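Local structure of purine nucleosidase, (IunH-1) (Sulfolobus solfataricus, 3T8J) at residues Ile106-Ala109 against Asn110-Ala113; Lys173-Asn177 against Ala178-Ile182; Trp187-Ile190 against Ile191-Val195; Arg222-Ser225 against Ser226-Lys230. The protein is a member of the nucleosidase clan, assembled from four copies of an alpha/beta chain that folds round a mixed central sheet and carries a bound sodium ion. All coordinates share one frame; numbering follows the deposited sequence. Where two conformers were deposited one is given.

Overall arrangement
Following the chain from the N terminus, contact 1 is the last turn of helix 101-111 and the first residues after it, at the surface just before strand 116-120. Contact 2 comes next, where helix 169-177 turns back into strand 182-185. The rest of that strand and one further residue lead to contact 3, the short helix 187-190 and the turn leading on toward helix 197-204. Contact 4 is the C-terminal part of helix 209-227 with the residues that follow. All four are local and in series; none nests in or crosses another. Contacts 1 and 4 lie on opposite sides of the chain's centre, about 40 Å apart between centres, whereas contacts 3 and 4 touch through V195 and R222.

Contact 1: Ile106-Ala109 against Asn110-Ala113; sequences IDLA and NEYA
L108 and Y112 lie side by side, one helical turn apart and pointing the same way. The leucine meets the tyrosine ring at its edge, in the ring plane, with L108 CD2 3.9 Å from Y112 CE2. E111 takes a face of the same ring: its CG, anti to the backbone N (chi1 176°), sits 3.6 Å above the plane of the Y112 ring, offset toward the rim. From there the extended chain brings E111 OE1 to 3.7 Å from L108 CD2. All this happens where helix 101-111 ends on the outside of the alpha/beta fold. Y112 is the first residue to leave helical angles, yet its N still donates to L108 O at 2.9 Å, following the same bonding from N110 N to I106 O and from E111 N to D107 O. L108 and Y112 both rest on V29 of strand 27-33, and the Y112 ring also meets that of H3. Elsewhere round the helix N110 runs alongside I106, with ND2 of N110 4.1 Å from CG2 of I106. A water accepts from N110 ND2 (3.0 Å) and donates to D107 OD1 (2.6 Å), while K140 NZ bonds N110 OD1, so both ends of the N110 amide have a partner, which would set its rotation.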
loop_
_atom_site.group_PDB
_atom_site.type_symbol
_atom_site.label_atom_id
_atom_site.label_comp_id
_atom_site.label_asym_id
_atom_site.label_seq_id
_atom_site.Cartn_x
_atom_site.Cartn_y
_atom_site.Cartn_z
ATOM N N ILE A 106 31.794 10.641 -1.961
ATOM C CA ILE A 106 32.214 11.007 -0.598
ATOM C C ILE A 106 33.606 11.663 -0.611
ATOM O O ILE A 106 33.812 12.726 0.008
ATOM C CB ILE A 106 32.171 9.777 0.322
ATOM C CG1 ILE A 106 30.734 9.318 0.556
ATOM C CG2 ILE A 106 32.834 10.087 1.682
ATOM C CD1 ILE A 106 30.628 7.900 1.118
ATOM N N ASP A 107 34.559 11.070 -1.332
ATOM C CA ASP A 107 35.913 11.621 -1.406
ATOM C C ASP A 107 35.919 13.040 -1.988
ATOM O O ASP A 107 36.614 13.928 -1.491
ATOM C CB ASP A 107 36.799 10.699 -2.244
ATOM C CG ASP A 107 37.222 9.431 -1.493
ATOM O OD1 ASP A 107 37.093 9.381 -0.253
ATOM O OD2 ASP A 107 37.733 8.492 -2.157
ATOM N N LEU A 108 35.157 13.240 -3.059
ATOM C CA LEU A 108 35.083 14.521 -3.767
ATOM C C LEU A 108 34.347 15.592 -2.934
ATOM O O LEU A 108 34.711 16.776 -2.965
ATOM C CB LEU A 108 34.481 14.323 -5.165
ATOM C CG LEU A 108 35.446 13.621 -6.111
ATOM C CD1 LEU A 108 34.665 13.028 -7.301
ATOM C CD2 LEU A 108 36.576 14.533 -6.552
ATOM N N ALA A 109 33.340 15.171 -2.180
ATOM C CA ALA A 109 32.631 16.069 -1.267
ATOM C C ALA A 109 33.575 16.574 -0.189
ATOM O O ALA A 109 33.476 17.720 0.246
ATOM C CB ALA A 109 31.400 15.352 -0.657
ATOM N N ASN A 110 34.507 15.738 0.248
ATOM C CA ASN A 110 35.534 16.190 1.183
ATOM C C ASN A 110 36.541 17.113 0.517
ATOM O O ASN A 110 36.888 18.163 1.077
ATOM C CB ASN A 110 36.226 14.988 1.809
ATOM C CG ASN A 110 35.433 14.390 2.965
ATOM O OD1 ASN A 110 35.056 15.111 3.890
ATOM N ND2 ASN A 110 35.291 13.073 2.983
ATOM N N GLU A 111 37.027 16.742 -0.671
ATOM C CA GLU A 111 38.050 17.544 -1.361
ATOM C C GLU A 111 37.545 18.948 -1.708
ATOM O O GLU A 111 38.304 19.941 -1.580
ATOM C CB GLU A 111 38.518 16.815 -2.625
ATOM C CG GLU A 111 39.513 17.632 -3.434
ATOM C CD GLU A 111 40.135 16.908 -4.628
ATOM O OE1 GLU A 111 39.684 15.795 -4.996
ATOM O OE2 GLU A 111 41.085 17.484 -5.229
ATOM N N TYR A 112 36.269 19.038 -2.093
ATOM C CA TYR A 112 35.615 20.292 -2.500
ATOM C C TYR A 112 34.487 20.717 -1.541
ATOM O O TYR A 112 33.510 21.345 -1.961
ATOM C CB TYR A 112 35.083 20.163 -3.940
ATOM C CG TYR A 112 36.156 19.883 -4.968
ATOM C CD1 TYR A 112 36.913 20.919 -5.499
ATOM C CD2 TYR A 112 36.419 18.587 -5.398
ATOM C CE1 TYR A 112 37.901 20.664 -6.448
ATOM C CE2 TYR A 112 37.411 18.331 -6.334
ATOM C CZ TYR A 112 38.137 19.369 -6.850
ATOM O OH TYR A 112 39.125 19.112 -7.794
ATOM N N ALA A 113 34.674 20.453 -0.243
ATOM C CA ALA A 113 33.646 20.731 0.767
ATOM C C ALA A 113 33.168 22.170 0.690
ATOM O O ALA A 113 33.979 23.128 0.732
ATOM C CB ALA A 113 34.163 20.423 2.163
HETATM O O HOH W 1 36.749 10.652 1.951
#

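Contact 2: Lys173-Asn177 against Ala178-Ile182; sequences KIVFN and AGFDI
V175 and F176 meet F180 and I182 in the closing half of a beta-alpha-beta crossover, where helix 169-177 ends and the chain folds back into strand 182-185, parallel to strand 141-147. The helix comes apart at G179, whose positive phi (106°) lets the backbone swing away from the helical path. I182 then points back at the helix. Its side chain crosses that of F176 at about a right angle and sets CD1 over the middle of the ring, a CH-pi contact with I182 CD1 4.1 Å from the F176 centroid and 11° off the ring normal. V175 CG1 adds apolar contact, 4.3 Å from I182 CD1 and 4.2 Å from F180 CD2. Beyond these, F180 packs on I137 and V138 of helix 137-140, I182 on V146 of strand 141-147, and I174 on L68 of the second subunit. V175 O gathers several partners at the helix end. A178 N gives it a weak bond, and the F180 ring turns an edge to it, with CD2 of F180 3.5 Å from V175 O in the ring plane. A water spans the gap to the next peptide, donating to V175 O at 2.6 Å and accepting from G179 N at 2.8 Å.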
loop_
_atom_site.group_PDB
_atom_site.type_symbol
_atom_site.label_atom_id
_atom_site.label_comp_id
_atom_site.label_asym_id
_atom_site.label_seq_id
_atom_site.Cartn_x
_atom_site.Cartn_y
_atom_site.Cartn_z
ATOM N N LYS A 173 13.517 9.024 -2.503
ATOM C CA LYS A 173 12.941 9.377 -1.187
ATOM C C LYS A 173 14.063 9.702 -0.213
ATOM O O LYS A 173 13.981 10.707 0.549
ATOM C CB LYS A 173 12.062 8.239 -0.653
ATOM C CG LYS A 173 11.244 8.614 0.590
ATOM C CD LYS A 173 10.091 7.586 0.814
ATOM C CE LYS A 173 8.937 8.118 1.635
ATOM N NZ LYS A 173 7.989 9.055 0.938
ATOM N N ILE A 174 15.126 8.904 -0.203
ATOM C CA ILE A 174 16.291 9.178 0.660
ATOM C C ILE A 174 16.893 10.559 0.363
ATOM O O ILE A 174 17.154 11.354 1.273
ATOM C CB ILE A 174 17.361 8.062 0.493
ATOM C CG1 ILE A 174 16.841 6.775 1.118
ATOM C CG2 ILE A 174 18.709 8.478 1.130
ATOM C CD1 ILE A 174 17.643 5.521 0.621
ATOM N N VAL A 175 17.063 10.899 -0.898
ATOM C CA VAL A 175 17.686 12.157 -1.296
ATOM C C VAL A 175 16.804 13.358 -0.896
ATOM O O VAL A 175 17.319 14.353 -0.375
ATOM C CB VAL A 175 18.008 12.134 -2.806
ATOM C CG1 VAL A 175 18.295 13.528 -3.352
ATOM C CG2 VAL A 175 19.204 11.201 -3.022
ATOM N N PHE A 176 15.493 13.235 -1.134
ATOM C CA PHE A 176 14.564 14.328 -0.843
ATOM C C PHE A 176 14.336 14.517 0.649
ATOM O O PHE A 176 13.852 15.590 1.027
ATOM C CB PHE A 176 13.257 14.188 -1.648
ATOM C CG PHE A 176 13.346 14.741 -3.029
ATOM C CD1 PHE A 176 13.981 14.024 -4.036
ATOM C CD2 PHE A 176 12.796 15.955 -3.355
ATOM C CE1 PHE A 176 14.073 14.519 -5.328
ATOM C CE2 PHE A 176 12.913 16.468 -4.631
ATOM C CZ PHE A 176 13.530 15.728 -5.631
ATOM N N ASN A 177 14.649 13.509 1.475
ATOM C CA ASN A 177 14.476 13.587 2.936
ATOM C C ASN A 177 15.776 13.968 3.667
ATOM O O ASN A 177 15.741 14.303 4.862
ATOM C CB ASN A 177 13.960 12.238 3.449
ATOM C CG ASN A 177 13.637 12.241 4.919
ATOM O OD1 ASN A 177 12.744 12.953 5.374
ATOM N ND2 ASN A 177 14.366 11.429 5.679
ATOM N N ALA A 178 16.912 13.952 2.972
ATOM C CA ALA A 178 18.242 14.089 3.605
ATOM C C ALA A 178 18.572 15.502 4.097
ATOM O O ALA A 178 19.355 15.657 5.044
ATOM C CB ALA A 178 19.340 13.619 2.656
ATOM N N GLY A 179 18.047 16.514 3.413
ATOM C CA GLY A 179 18.343 17.939 3.705
ATOM C C GLY A 179 19.266 18.652 2.726
ATOM O O GLY A 179 19.813 19.697 3.035
ATOM N N PHE A 180 19.459 18.097 1.522
ATOM C CA PHE A 180 20.236 18.768 0.493
ATOM C C PHE A 180 19.519 20.039 0.012
ATOM O O PHE A 180 18.283 20.126 0.072
ATOM C CB PHE A 180 20.346 17.850 -0.744
ATOM C CG PHE A 180 21.225 16.613 -0.569
ATOM C CD1 PHE A 180 22.609 16.730 -0.591
ATOM C CD2 PHE A 180 20.665 15.338 -0.458
ATOM C CE1 PHE A 180 23.402 15.617 -0.440
ATOM C CE2 PHE A 180 21.482 14.216 -0.338
ATOM C CZ PHE A 180 22.837 14.356 -0.332
ATOM N N ASP A 181 20.277 20.980 -0.546
ATOM C CA ASP A 181 19.742 22.163 -1.222
ATOM C C ASP A 181 19.422 21.746 -2.657
ATOM O O ASP A 181 20.341 21.654 -3.457
ATOM C CB ASP A 181 20.777 23.292 -1.178
ATOM C CG ASP A 181 20.279 24.593 -1.786
ATOM O OD1 ASP A 181 19.233 24.580 -2.473
ATOM O OD2 ASP A 181 20.948 25.660 -1.588
ATOM N N ILE A 182 18.150 21.488 -2.933
ATOM C CA ILE A 182 17.680 20.913 -4.205
ATOM C C ILE A 182 16.917 21.934 -5.017
ATOM O O ILE A 182 15.988 22.579 -4.492
ATOM C CB ILE A 182 16.736 19.720 -3.946
ATOM C CG1 ILE A 182 17.493 18.543 -3.339
ATOM C CG2 ILE A 182 16.017 19.288 -5.254
ATOM C CD1 ILE A 182 16.576 17.426 -2.794
HETATM O O HOH W 2 17.031 16.675 0.773
#

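Contact 3: Trp187-Ile190 against Ile191-Val195; sequences WDVI and INYPV
I191 packs over the indole of W187 across the single-turn helix 187-190, which comes shortly after strand 182-185 and runs on into a type I beta turn from I190 to Y193. Each carbonyl of the helix has a partner. W187 O takes I191 N at 3.1 Å. The two bonds that follow span a shorter, three-residue step: N192 N to V189 O at 3.1 Å, and Y193 N to I190 O at 3.0 Å. D188 O is met by two waters instead, and both lead to the N192 side chain: one accepts from ND2 and the other donates to OD1, so ND2 and OD1 are both satisfied through water. The carboxylate of D188 faces the other way, toward a loop, where OD1 accepts from V151 N and OD2 from F152 N and I154 N. Y193 OH is bonded to I295 N. A further water donates to I190 O and to Y193 O, bridging the ends of the turn. Apolar packing accompanies this network. The W187 and I191 side chains cross at about a right angle, and I191 CG2, set anti to its own carbonyl carbon, lies over one face of the indole, offset toward the rim; as a CH-pi contact it stands 3.7 Å from the centroid of the W187 five-membered ring, and its nearest ring atom is W187 CE2, 3.4 Å from I191 CG2.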
loop_
_atom_site.group_PDB
_atom_site.type_symbol
_atom_site.label_atom_id
_atom_site.label_comp_id
_atom_site.label_asym_id
_atom_site.label_seq_id
_atom_site.Cartn_x
_atom_site.Cartn_y
_atom_site.Cartn_z
ATOM N N TRP A 187 9.805 16.830 -15.673
ATOM C CA TRP A 187 9.483 16.424 -17.031
ATOM C C TRP A 187 8.327 17.216 -17.627
ATOM O O TRP A 187 8.386 17.627 -18.805
ATOM C CB TRP A 187 9.103 14.948 -17.030
ATOM C CG TRP A 187 8.625 14.434 -18.386
ATOM C CD1 TRP A 187 7.335 14.175 -18.769
ATOM C CD2 TRP A 187 9.447 14.153 -19.509
ATOM N NE1 TRP A 187 7.305 13.749 -20.086
ATOM C CE2 TRP A 187 8.593 13.719 -20.553
ATOM C CE3 TRP A 187 10.825 14.201 -19.738
ATOM C CZ2 TRP A 187 9.082 13.339 -21.816
ATOM C CZ3 TRP A 187 11.298 13.825 -20.999
ATOM C CH2 TRP A 187 10.429 13.395 -22.000
ATOM N N ASP A 188 7.256 17.409 -16.858
ATOM C CA ASP A 188 6.055 18.041 -17.396
ATOM C C ASP A 188 6.110 19.566 -17.435
ATOM O O ASP A 188 5.124 20.224 -17.798
ATOM C CB ASP A 188 4.763 17.481 -16.783
ATOM C CG ASP A 188 4.758 17.447 -15.274
ATOM O OD1 ASP A 188 5.693 17.991 -14.616
ATOM O OD2 ASP A 188 3.765 16.859 -14.735
ATOM N N VAL A 189 7.291 20.105 -17.113
ATOM C CA VAL A 189 7.653 21.476 -17.419
ATOM C C VAL A 189 8.500 21.501 -18.709
ATOM O O VAL A 189 8.197 22.247 -19.641
ATOM C CB VAL A 189 8.394 22.119 -16.221
ATOM C CG1 VAL A 189 9.077 23.438 -16.628
ATOM C CG2 VAL A 189 7.424 22.299 -15.052
ATOM N N ILE A 190 9.541 20.683 -18.775
ATOM C CA ILE A 190 10.462 20.758 -19.921
ATOM C C ILE A 190 9.783 20.373 -21.251
ATOM O O ILE A 190 10.205 20.887 -22.287
ATOM C CB ILE A 190 11.791 19.977 -19.713
ATOM C CG1 ILE A 190 11.559 18.487 -19.649
ATOM C CG2 ILE A 190 12.534 20.473 -18.481
ATOM C CD1 ILE A 190 11.716 17.825 -21.044
ATOM N N ILE A 191 8.726 19.546 -21.223
ATOM C CA ILE A 191 8.035 19.172 -22.474
ATOM C C ILE A 191 7.294 20.330 -23.126
ATOM O O ILE A 191 6.876 20.219 -24.273
ATOM C CB ILE A 191 7.060 17.952 -22.328
ATOM C CG1 ILE A 191 5.934 18.245 -21.331
ATOM C CG2 ILE A 191 7.856 16.690 -21.978
ATOM C CD1 ILE A 191 4.955 17.064 -21.133
ATOM N N ASN A 192 7.136 21.448 -22.414
ATOM C CA ASN A 192 6.577 22.668 -23.017
ATOM C C ASN A 192 7.547 23.416 -23.945
ATOM O O ASN A 192 7.150 24.385 -24.601
ATOM C CB ASN A 192 6.107 23.634 -21.913
ATOM C CG ASN A 192 5.007 23.047 -21.044
ATOM O OD1 ASN A 192 4.200 22.235 -21.501
ATOM N ND2 ASN A 192 4.958 23.480 -19.782
ATOM N N TYR A 193 8.804 22.965 -24.006
ATOM C CA TYR A 193 9.881 23.667 -24.703
ATOM C C TYR A 193 10.662 22.741 -25.641
ATOM O O TYR A 193 11.891 22.674 -25.554
ATOM C CB TYR A 193 10.824 24.296 -23.673
ATOM C CG TYR A 193 10.107 25.149 -22.648
ATOM C CD1 TYR A 193 9.692 26.451 -22.958
ATOM C CD2 TYR A 193 9.823 24.663 -21.380
ATOM C CE1 TYR A 193 9.028 27.246 -22.020
ATOM C CE2 TYR A 193 9.146 25.463 -20.430
ATOM C CZ TYR A 193 8.749 26.741 -20.770
ATOM O OH TYR A 193 8.100 27.541 -19.847
ATOM N N PRO A 194 9.957 22.027 -26.547
ATOM C CA PRO A 194 10.664 21.151 -27.480
ATOM C C PRO A 194 11.443 21.919 -28.535
ATOM O O PRO A 194 11.129 23.080 -28.818
ATOM C CB PRO A 194 9.537 20.384 -28.151
ATOM C CG PRO A 194 8.418 21.369 -28.190
ATOM C CD PRO A 194 8.520 22.099 -26.848
ATOM N N VAL A 195 12.422 21.241 -29.123
ATOM C CA VAL A 195 13.104 21.702 -30.320
ATOM C C VAL A 195 12.180 21.493 -31.538
ATOM O O VAL A 195 11.896 20.354 -31.939
ATOM C CB VAL A 195 14.425 20.944 -30.521
ATOM C CG1 VAL A 195 15.103 21.378 -31.852
ATOM C CG2 VAL A 195 15.351 21.145 -29.285
HETATM O O HOH W 3 3.809 22.700 -17.236
HETATM O O HOH W 4 3.080 20.026 -19.698
HETATM O O HOH W 5 12.466 20.406 -23.931
#

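Contact 4: Arg222-Ser225 against Ser226-Lys230; sequences RQYS and STVQK
Y224 and V228, a helical turn apart, make the main apolar contact at the end of helix 209-227. V228 CG2 lies over one face of the ring, offset toward the rim, 3.7 Å from the centroid of Y224 and 19° off the ring normal; its nearest ring atom is Y224 CE1, 3.5 Å from V228 CG2. The backbone of the same pair is tied by V228 N to Y224 O at 2.9 Å. Just before it, Q223 O is gripped twice by one residue: T227 N reaches it at 3.1 Å and T227 OG1 donates to it at 2.9 Å, from opposite faces of the carbonyl plane. The hydroxyl gets there because chi1 of T227 (63°) places OG1 between the backbone N and the carbonyl carbon, turned back along the helix.

In the second shell, S225 OG bonds Y221 O one turn back, whereas S226 OG lies within hydrogen-bonding reach of both G233 O and I231 O, which must share its single proton, linking the helix to the chain that leaves it after K230, where phi turns positive. R222, itself buried, reaches out from the helix: NH1 bonds V195 O and H234 ND1, NH2 forms a salt bridge with D197, and the guanidinium makes a cation-pi contact with W200 of helix 197-204. The far end of the tyrosine is held by another chain, Y224 OH bonding D280 of the third subunit, and V228 packs on A279 of that subunit. Within its own chain, the Y224 side chain rests on K77 and V78, so this helix end meets helix 76-79 through Y224, helix 197-204 through R222, and the third subunit through Y224 and V228.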
loop_
_atom_site.group_PDB
_atom_site.type_symbol
_atom_site.label_atom_id
_atom_site.label_comp_id
_atom_site.label_asym_id
_atom_site.label_seq_id
_atom_site.Cartn_x
_atom_site.Cartn_y
_atom_site.Cartn_z
ATOM N N ARG A 222 14.180 11.846 -31.326
ATOM C CA ARG A 222 13.195 12.757 -31.902
ATOM C C ARG A 222 12.011 12.015 -32.553
ATOM O O ARG A 222 10.830 12.363 -32.342
ATOM C CB ARG A 222 13.877 13.686 -32.900
ATOM C CG ARG A 222 12.969 14.736 -33.515
ATOM C CD ARG A 222 13.731 15.638 -34.492
ATOM N NE ARG A 222 12.879 16.727 -34.997
ATOM C CZ ARG A 222 12.635 17.870 -34.346
ATOM N NH1 ARG A 222 13.174 18.122 -33.156
ATOM N NH2 ARG A 222 11.830 18.777 -34.884
ATOM N N GLN A 223 12.306 10.984 -33.346
ATOM C CA GLN A 223 11.244 10.190 -33.951
ATOM C C GLN A 223 10.335 9.575 -32.885
ATOM O O GLN A 223 9.105 9.612 -33.015
ATOM C CB GLN A 223 11.822 9.083 -34.868
ATOM C CG GLN A 223 10.813 8.402 -35.794
ATOM C CD GLN A 223 9.890 7.367 -35.120
ATOM O OE1 GLN A 223 10.243 6.732 -34.114
ATOM N NE2 GLN A 223 8.714 7.180 -35.701
ATOM N N TYR A 224 10.931 9.028 -31.821
ATOM C CA TYR A 224 10.150 8.355 -30.799
ATOM C C TYR A 224 9.331 9.381 -30.030
ATOM O O TYR A 224 8.142 9.181 -29.757
ATOM C CB TYR A 224 11.058 7.594 -29.830
ATOM C CG TYR A 224 10.293 6.861 -28.767
ATOM C CD1 TYR A 224 9.931 5.540 -28.927
ATOM C CD2 TYR A 224 9.935 7.503 -27.580
ATOM C CE1 TYR A 224 9.211 4.864 -27.974
ATOM C CE2 TYR A 224 9.212 6.839 -26.620
ATOM C CZ TYR A 224 8.866 5.524 -26.802
ATOM O OH TYR A 224 8.157 4.846 -25.839
ATOM N N SER A 225 9.978 10.480 -29.658
ATOM C CA SER A 225 9.294 11.495 -28.848
ATOM C C SER A 225 8.064 12.063 -29.553
ATOM O O SER A 225 7.017 12.313 -28.929
ATOM C CB SER A 225 10.257 12.623 -28.489
ATOM O OG SER A 225 11.292 12.157 -27.625
ATOM N N SER A 226 8.179 12.248 -30.862
ATOM C CA SER A 226 7.082 12.777 -31.655
ATOM C C SER A 226 5.957 11.767 -31.873
ATOM O O SER A 226 4.770 12.117 -31.813
ATOM C CB SER A 226 7.605 13.294 -33.003
ATOM O OG SER A 226 8.409 14.466 -32.835
ATOM N N THR A 227 6.315 10.511 -32.114
ATOM C CA THR A 227 5.321 9.489 -32.438
ATOM C C THR A 227 4.587 8.899 -31.231
ATOM O O THR A 227 3.401 8.558 -31.330
ATOM C CB THR A 227 5.972 8.347 -33.243
ATOM O OG1 THR A 227 6.975 7.707 -32.447
ATOM C CG2 THR A 227 6.605 8.902 -34.514
ATOM N N VAL A 228 5.278 8.753 -30.105
ATOM C CA VAL A 228 4.708 8.093 -28.926
ATOM C C VAL A 228 4.222 9.091 -27.903
ATOM O O VAL A 228 3.059 9.064 -27.479
ATOM C CB VAL A 228 5.735 7.143 -28.266
ATOM C CG1 VAL A 228 5.180 6.516 -26.992
ATOM C CG2 VAL A 228 6.140 6.069 -29.256
ATOM N N GLN A 229 5.119 9.986 -27.508
ATOM C CA GLN A 229 4.847 10.967 -26.472
ATOM C C GLN A 229 4.066 12.169 -27.020
ATOM O O GLN A 229 3.553 13.000 -26.258
ATOM C CB GLN A 229 6.175 11.413 -25.842
ATOM C CG GLN A 229 7.036 10.249 -25.290
ATOM C CD GLN A 229 6.567 9.831 -23.916
ATOM O OE1 GLN A 229 5.936 10.618 -23.208
ATOM N NE2 GLN A 229 6.847 8.590 -23.536
ATOM N N LYS A 230 3.975 12.248 -28.350
ATOM C CA LYS A 230 3.206 13.293 -29.033
ATOM C C LYS A 230 3.801 14.686 -28.770
ATOM O O LYS A 230 3.077 15.687 -28.758
ATOM C CB LYS A 230 1.712 13.218 -28.648
ATOM C CG LYS A 230 1.053 11.841 -28.905
ATOM C CD LYS A 230 -0.303 11.675 -28.183
ATOM C CE LYS A 230 -0.835 10.230 -28.294
ATOM N NZ LYS A 230 -1.981 9.899 -27.373
#